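Local coordinates for protein putative alpha-ketoglutarate-dependent taurine dioxygenase (PDB 5HSX) that probably acts as an iron-dependent dioxygenase that uses 2-oxoglutarate as co-substrate, as in other members of the TauD/TfdA family, at residues V130-P144 with F284-P298. Numbering follows the deposited sequence.
Sequences VNPPWASILRGVTIP and FDRQLYRTTLVGDVP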
loop_
_atom_site.group_PDB
_atom_site.type_symbol
_atom_site.label_atom_id
_atom_site.label_comp_id
_atom_site.label_asym_id
_atom_site.label_seq_id
_atom_site.Cartn_x
_atom_site.Cartn_y
_atom_site.Cartn_z
ATOM N N VAL B 130 10.295 17.275 21.334
ATOM C CA VAL B 130 11.735 17.017 21.391
ATOM C C VAL B 130 12.017 15.558 21.743
ATOM O O VAL B 130 13.055 15.012 21.349
ATOM C CB VAL B 130 12.429 17.977 22.381
ATOM C CG1 VAL B 130 12.059 17.636 23.810
ATOM C CG2 VAL B 130 13.946 17.938 22.179
ATOM N N ASN B 131 11.107 14.899 22.468
ATOM C CA ASN B 131 11.234 13.484 22.823
ATOM C C ASN B 131 10.000 12.727 22.330
ATOM O O ASN B 131 9.087 12.424 23.114
ATOM C CB ASN B 131 11.426 13.317 24.328
ATOM C CG ASN B 131 10.310 13.961 25.132
ATOM O OD1 ASN B 131 9.762 14.996 24.743
ATOM N ND2 ASN B 131 9.940 13.328 26.232
ATOM N N PRO B 132 9.943 12.388 21.043
ATOM C CA PRO B 132 8.787 11.647 20.535
ATOM C C PRO B 132 8.701 10.277 21.175
ATOM O O PRO B 132 9.728 9.688 21.564
ATOM C CB PRO B 132 9.064 11.551 19.025
ATOM C CG PRO B 132 10.036 12.686 18.744
ATOM C CD PRO B 132 10.904 12.722 19.971
ATOM N N PRO B 133 7.494 9.721 21.308
ATOM C CA PRO B 133 7.367 8.382 21.900
ATOM C C PRO B 133 8.087 7.353 21.039
ATOM O O PRO B 133 8.056 7.419 19.809
ATOM C CB PRO B 133 5.850 8.138 21.917
ATOM C CG PRO B 133 5.313 9.044 20.848
ATOM C CD PRO B 133 6.184 10.274 20.915
ATOM N N TRP B 134 8.763 6.408 21.690
ATOM C CA TRP B 134 9.523 5.455 20.893
ATOM C C TRP B 134 8.652 4.354 20.298
ATOM O O TRP B 134 9.057 3.741 19.306
ATOM C CB TRP B 134 10.670 4.860 21.719
ATOM C CG TRP B 134 10.324 3.761 22.681
ATOM C CD1 TRP B 134 10.054 3.885 24.024
ATOM C CD2 TRP B 134 10.284 2.359 22.393
ATOM N NE1 TRP B 134 9.835 2.640 24.579
ATOM C CE2 TRP B 134 9.966 1.690 23.598
ATOM C CE3 TRP B 134 10.493 1.600 21.230
ATOM C CZ2 TRP B 134 9.841 0.302 23.669
ATOM C CZ3 TRP B 134 10.365 0.222 21.305
ATOM C CH2 TRP B 134 10.038 -0.413 22.517
ATOM N N ALA B 135 7.468 4.103 20.857
ATOM C CA ALA B 135 6.625 3.026 20.355
ATOM C C ALA B 135 5.179 3.318 20.696
ATOM O O ALA B 135 4.878 4.077 21.624
ATOM C CB ALA B 135 7.019 1.666 20.949
ATOM N N SER B 136 4.283 2.677 19.956
ATOM C CA SER B 136 2.867 2.713 20.285
ATOM C C SER B 136 2.295 1.308 20.165
ATOM O O SER B 136 2.779 0.489 19.378
ATOM C CB SER B 136 2.096 3.680 19.370
ATOM O OG SER B 136 2.874 4.828 19.053
ATOM N N ILE B 137 1.251 1.046 20.947
ATOM C CA ILE B 137 0.548 -0.229 20.940
ATOM C C ILE B 137 -0.928 0.071 20.736
ATOM O O ILE B 137 -1.580 0.637 21.624
ATOM C CB ILE B 137 0.777 -1.019 22.236
ATOM C CG1 ILE B 137 2.267 -1.324 22.393
ATOM C CG2 ILE B 137 -0.070 -2.300 22.236
ATOM C CD1 ILE B 137 2.665 -1.723 23.765
ATOM N N LEU B 138 -1.458 -0.311 19.577
ATOM C CA LEU B 138 -2.815 0.021 19.161
ATOM C C LEU B 138 -3.629 -1.264 19.071
ATOM O O LEU B 138 -3.235 -2.190 18.356
ATOM C CB LEU B 138 -2.775 0.728 17.805
ATOM C CG LEU B 138 -4.077 1.125 17.120
ATOM C CD1 LEU B 138 -4.836 2.139 17.954
ATOM C CD2 LEU B 138 -3.737 1.680 15.728
ATOM N N ARG B 139 -4.761 -1.326 19.781
ATOM C CA ARG B 139 -5.608 -2.515 19.763
ATOM C C ARG B 139 -6.983 -2.200 19.179
ATOM O O ARG B 139 -7.550 -1.130 19.424
ATOM C CB ARG B 139 -5.738 -3.132 21.173
ATOM C CG ARG B 139 -6.816 -2.538 22.092
ATOM C CD ARG B 139 -6.774 -3.206 23.470
ATOM N NE ARG B 139 -8.066 -3.152 24.145
ATOM C CZ ARG B 139 -8.436 -2.204 25.001
ATOM N NH1 ARG B 139 -7.604 -1.216 25.307
ATOM N NH2 ARG B 139 -9.645 -2.244 25.555
ATOM N N GLY B 140 -7.516 -3.138 18.397
ATOM C CA GLY B 140 -8.800 -2.964 17.744
ATOM C C GLY B 140 -9.909 -3.682 18.486
ATOM O O GLY B 140 -9.853 -4.897 18.683
ATOM N N VAL B 141 -10.917 -2.922 18.901
ATOM C CA VAL B 141 -12.045 -3.458 19.660
ATOM C C VAL B 141 -13.271 -3.645 18.782
ATOM O O VAL B 141 -13.846 -4.734 18.729
ATOM C CB VAL B 141 -12.355 -2.551 20.871
ATOM C CG1 VAL B 141 -13.653 -2.995 21.546
ATOM C CG2 VAL B 141 -11.184 -2.582 21.853
ATOM N N THR B 142 -13.694 -2.586 18.096
ATOM C CA THR B 142 -14.796 -2.644 17.138
ATOM C C THR B 142 -14.198 -2.367 15.767
ATOM O O THR B 142 -13.716 -1.259 15.507
ATOM C CB THR B 142 -15.884 -1.638 17.492
ATOM O OG1 THR B 142 -16.299 -1.862 18.845
ATOM C CG2 THR B 142 -17.083 -1.797 16.567
ATOM N N ILE B 143 -14.191 -3.381 14.909
ATOM C CA ILE B 143 -13.441 -3.298 13.661
ATOM C C ILE B 143 -14.362 -3.621 12.492
ATOM O O ILE B 143 -15.031 -4.664 12.497
ATOM C CB ILE B 143 -12.222 -4.234 13.677
ATOM C CG1 ILE B 143 -11.197 -3.772 14.725
ATOM C CG2 ILE B 143 -11.624 -4.348 12.285
ATOM C CD1 ILE B 143 -10.637 -2.365 14.501
ATOM N N PRO B 144 -14.419 -2.751 11.482
ATOM C CA PRO B 144 -15.308 -3.000 10.345
ATOM C C PRO B 144 -14.899 -4.244 9.580
ATOM O O PRO B 144 -13.707 -4.595 9.525
ATOM C CB PRO B 144 -15.131 -1.739 9.479
ATOM C CG PRO B 144 -14.649 -0.682 10.445
ATOM C CD PRO B 144 -13.787 -1.423 11.432
ATOM N N PHE B 284 -19.579 1.644 8.747
ATOM C CA PHE B 284 -19.183 0.813 9.875
ATOM C C PHE B 284 -18.587 1.633 11.016
ATOM O O PHE B 284 -17.851 2.598 10.795
ATOM C CB PHE B 284 -18.157 -0.228 9.434
ATOM C CG PHE B 284 -18.576 -1.053 8.253
ATOM C CD1 PHE B 284 -17.797 -1.082 7.103
ATOM C CD2 PHE B 284 -19.732 -1.814 8.296
ATOM C CE1 PHE B 284 -18.168 -1.851 6.013
ATOM C CE2 PHE B 284 -20.119 -2.581 7.204
ATOM C CZ PHE B 284 -19.334 -2.599 6.062
ATOM N N ASP B 285 -18.884 1.216 12.243
ATOM C CA ASP B 285 -18.250 1.800 13.414
ATOM C C ASP B 285 -16.847 1.231 13.583
ATOM O O ASP B 285 -16.555 0.108 13.164
ATOM C CB ASP B 285 -19.082 1.535 14.667
ATOM C CG ASP B 285 -20.309 2.420 14.747
ATOM O OD1 ASP B 285 -20.776 2.892 13.689
ATOM O OD2 ASP B 285 -20.806 2.647 15.871
ATOM N N ARG B 286 -15.974 2.023 14.202
ATOM C CA ARG B 286 -14.573 1.643 14.348
ATOM C C ARG B 286 -14.056 2.219 15.655
ATOM O O ARG B 286 -14.073 3.440 15.839
ATOM C CB ARG B 286 -13.748 2.147 13.161
ATOM C CG ARG B 286 -12.307 1.653 13.105
ATOM C CD ARG B 286 -11.662 2.094 11.797
ATOM N NE ARG B 286 -10.311 1.579 11.581
ATOM C CZ ARG B 286 -9.203 2.250 11.888
ATOM N NH1 ARG B 286 -9.294 3.454 12.441
ATOM N NH2 ARG B 286 -8.009 1.724 11.648
ATOM N N GLN B 287 -13.605 1.350 16.560
ATOM C CA GLN B 287 -13.118 1.770 17.869
ATOM C C GLN B 287 -11.818 1.044 18.164
ATOM O O GLN B 287 -11.794 -0.190 18.224
ATOM C CB GLN B 287 -14.142 1.485 18.971
ATOM C CG GLN B 287 -13.649 1.861 20.374
ATOM C CD GLN B 287 -13.581 3.365 20.596
ATOM O OE1 GLN B 287 -14.588 4.063 20.492
ATOM N NE2 GLN B 287 -12.396 3.866 20.911
ATOM N N LEU B 288 -10.746 1.807 18.346
ATOM C CA LEU B 288 -9.464 1.267 18.760
ATOM C C LEU B 288 -8.991 2.038 19.983
ATOM O O LEU B 288 -9.519 3.104 20.313
ATOM C CB LEU B 288 -8.420 1.352 17.634
ATOM C CG LEU B 288 -8.732 0.618 16.322
ATOM C CD1 LEU B 288 -9.501 1.513 15.360
ATOM C CD2 LEU B 288 -7.445 0.102 15.670
ATOM N N TYR B 289 -7.994 1.479 20.665
ATOM C CA TYR B 289 -7.376 2.140 21.808
ATOM C C TYR B 289 -5.871 2.022 21.678
ATOM O O TYR B 289 -5.364 0.994 21.220
ATOM C CB TYR B 289 -7.842 1.538 23.140
ATOM C CG TYR B 289 -9.316 1.722 23.366
ATOM C CD1 TYR B 289 -9.821 2.917 23.873
ATOM C CD2 TYR B 289 -10.212 0.709 23.049
ATOM C CE1 TYR B 289 -11.196 3.091 24.067
ATOM C CE2 TYR B 289 -11.572 0.871 23.242
ATOM C CZ TYR B 289 -12.055 2.060 23.750
ATOM O OH TYR B 289 -13.407 2.206 23.933
ATOM N N ARG B 290 -5.165 3.084 22.069
ATOM C CA ARG B 290 -3.727 3.171 21.885
ATOM C C ARG B 290 -3.060 3.532 23.203
ATOM O O ARG B 290 -3.578 4.342 23.978
ATOM C CB ARG B 290 -3.343 4.211 20.810
ATOM C CG ARG B 290 -1.834 4.426 20.705
ATOM C CD ARG B 290 -1.376 5.305 19.546
ATOM N NE ARG B 290 -2.227 6.458 19.284
ATOM C CZ ARG B 290 -2.214 7.597 19.971
ATOM N NH1 ARG B 290 -1.404 7.756 21.004
ATOM N NH2 ARG B 290 -3.026 8.585 19.626
ATOM N N THR B 291 -1.925 2.905 23.457
ATOM C CA THR B 291 -0.984 3.364 24.468
ATOM C C THR B 291 0.308 3.719 23.752
ATOM O O THR B 291 0.576 3.224 22.651
ATOM C CB THR B 291 -0.720 2.287 25.521
ATOM O OG1 THR B 291 -0.216 1.113 24.871
ATOM C CG2 THR B 291 -2.004 1.937 26.278
ATOM N N THR B 292 1.109 4.604 24.347
ATOM C CA THR B 292 2.408 4.880 23.751
ATOM C C THR B 292 3.457 4.949 24.852
ATOM O O THR B 292 3.153 5.208 26.022
ATOM C CB THR B 292 2.433 6.165 22.877
ATOM O OG1 THR B 292 2.614 7.326 23.678
ATOM C CG2 THR B 292 1.140 6.333 22.072
ATOM N N LEU B 293 4.690 4.668 24.462
ATOM C CA LEU B 293 5.804 4.537 25.386
ATOM C C LEU B 293 6.730 5.736 25.248
ATOM O O LEU B 293 7.081 6.127 24.129
ATOM C CB LEU B 293 6.560 3.234 25.126
ATOM C CG LEU B 293 5.713 1.956 25.189
ATOM C CD1 LEU B 293 6.580 0.724 24.940
ATOM C CD2 LEU B 293 4.994 1.840 26.528
ATOM N N VAL B 294 7.135 6.297 26.394
ATOM C CA VAL B 294 7.973 7.496 26.431
ATOM C C VAL B 294 9.322 7.220 25.781
ATOM O O VAL B 294 9.988 6.227 26.096
ATOM C CB VAL B 294 8.140 7.960 27.890
ATOM C CG1 VAL B 294 9.090 9.159 27.995
ATOM C CG2 VAL B 294 6.772 8.281 28.512
ATOM N N GLY B 295 9.739 8.107 24.875
ATOM C CA GLY B 295 10.991 7.970 24.168
ATOM C C GLY B 295 12.017 8.995 24.635
ATOM O O GLY B 295 11.731 9.899 25.417
ATOM N N ASP B 296 13.238 8.831 24.132
ATOM C CA ASP B 296 14.347 9.718 24.455
ATOM C C ASP B 296 14.510 10.781 23.366
ATOM O O ASP B 296 13.810 10.785 22.352
ATOM C CB ASP B 296 15.628 8.906 24.635
ATOM C CG ASP B 296 15.703 8.230 25.995
ATOM O OD1 ASP B 296 15.357 8.884 27.004
ATOM O OD2 ASP B 296 16.104 7.049 26.058
ATOM N N VAL B 297 15.447 11.696 23.581
ATOM C CA VAL B 297 15.722 12.747 22.596
ATOM C C VAL B 297 16.502 12.139 21.431
ATOM O O VAL B 297 17.518 11.463 21.665
ATOM C CB VAL B 297 16.500 13.891 23.249
ATOM C CG1 VAL B 297 16.888 14.952 22.221
ATOM C CG2 VAL B 297 15.683 14.510 24.383
ATOM N N PRO B 298 16.068 12.332 20.183
ATOM C CA PRO B 298 16.817 11.778 19.043
ATOM C C PRO B 298 18.218 12.362 18.934
ATOM O O PRO B 298 18.501 13.470 19.398
ATOM C CB PRO B 298 15.965 12.177 17.830
ATOM C CG PRO B 298 14.570 12.326 18.390
ATOM C CD PRO B 298 14.783 12.922 19.760
HETATM O O HOH W 1 7.950 10.537 24.636
HETATM O O HOH W 2 11.811 11.718 27.552
HETATM O O HOH W 3 12.118 9.231 20.720
HETATM O O HOH W 4 9.594 3.836 27.405
#
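Arg139 and Tyr289 face each other as a hydrogen-bonded antiparallel pair: Arg139 N donates to Tyr289 O at 2.8 Å, and Tyr289 N donates back to Arg139 O. Their side chains leave on the same face of the sheet. With CG of Arg139 held between its backbone N and carbonyl carbon (chi1 84°), the chain, extended from CG to NE, carries the guanidinium across the Tyr289 side chain, the two planes 22° apart; Tyr289 CD2 lies over one guanidinium face, offset toward its rim. Val141 CG2 meets the edge of the same ring, 3.6 Å from Tyr289 CD2. Between the Gly140–Leu288 and Thr142–Gln287 pairs the register shifts by one in a classic beta bulge: Gln287 O accepts from both Val141 N and Thr142 N, while Gln287 N returns a bond to Thr142 O. On the other face, Leu138 CD1 packs 3.7 Å from Leu288 CB. Strands 135-140 and 287-293 are neighbours in the large mixed sheet of the double-stranded beta-helix (cupin) fold shared by TauD-like enzymes, strand 263-267 beside 135-140 and strand 99-101 beside 287-293. Toward the other end, Trp134 N bonds to Leu293 O at 3.0 Å, and Leu293 CD1 reaches Trp134 CZ2 at 3.5 Å. Beyond Trp134 the direct backbone bonds give way to water bridges, one linking Asn131 O to Gly295 N and another Pro132 O to Asp296 O. Farther out, His69 and His72 both hydrogen-bond Arg139 NH1, which helps to hold the guanidinium against Tyr289, and Ser76 of helix 69-77 holds Thr291 OG1. Gln287 NE2 lies over the rim of one Tyr289 ring face, held by Leu288 O and by Ser100 OG.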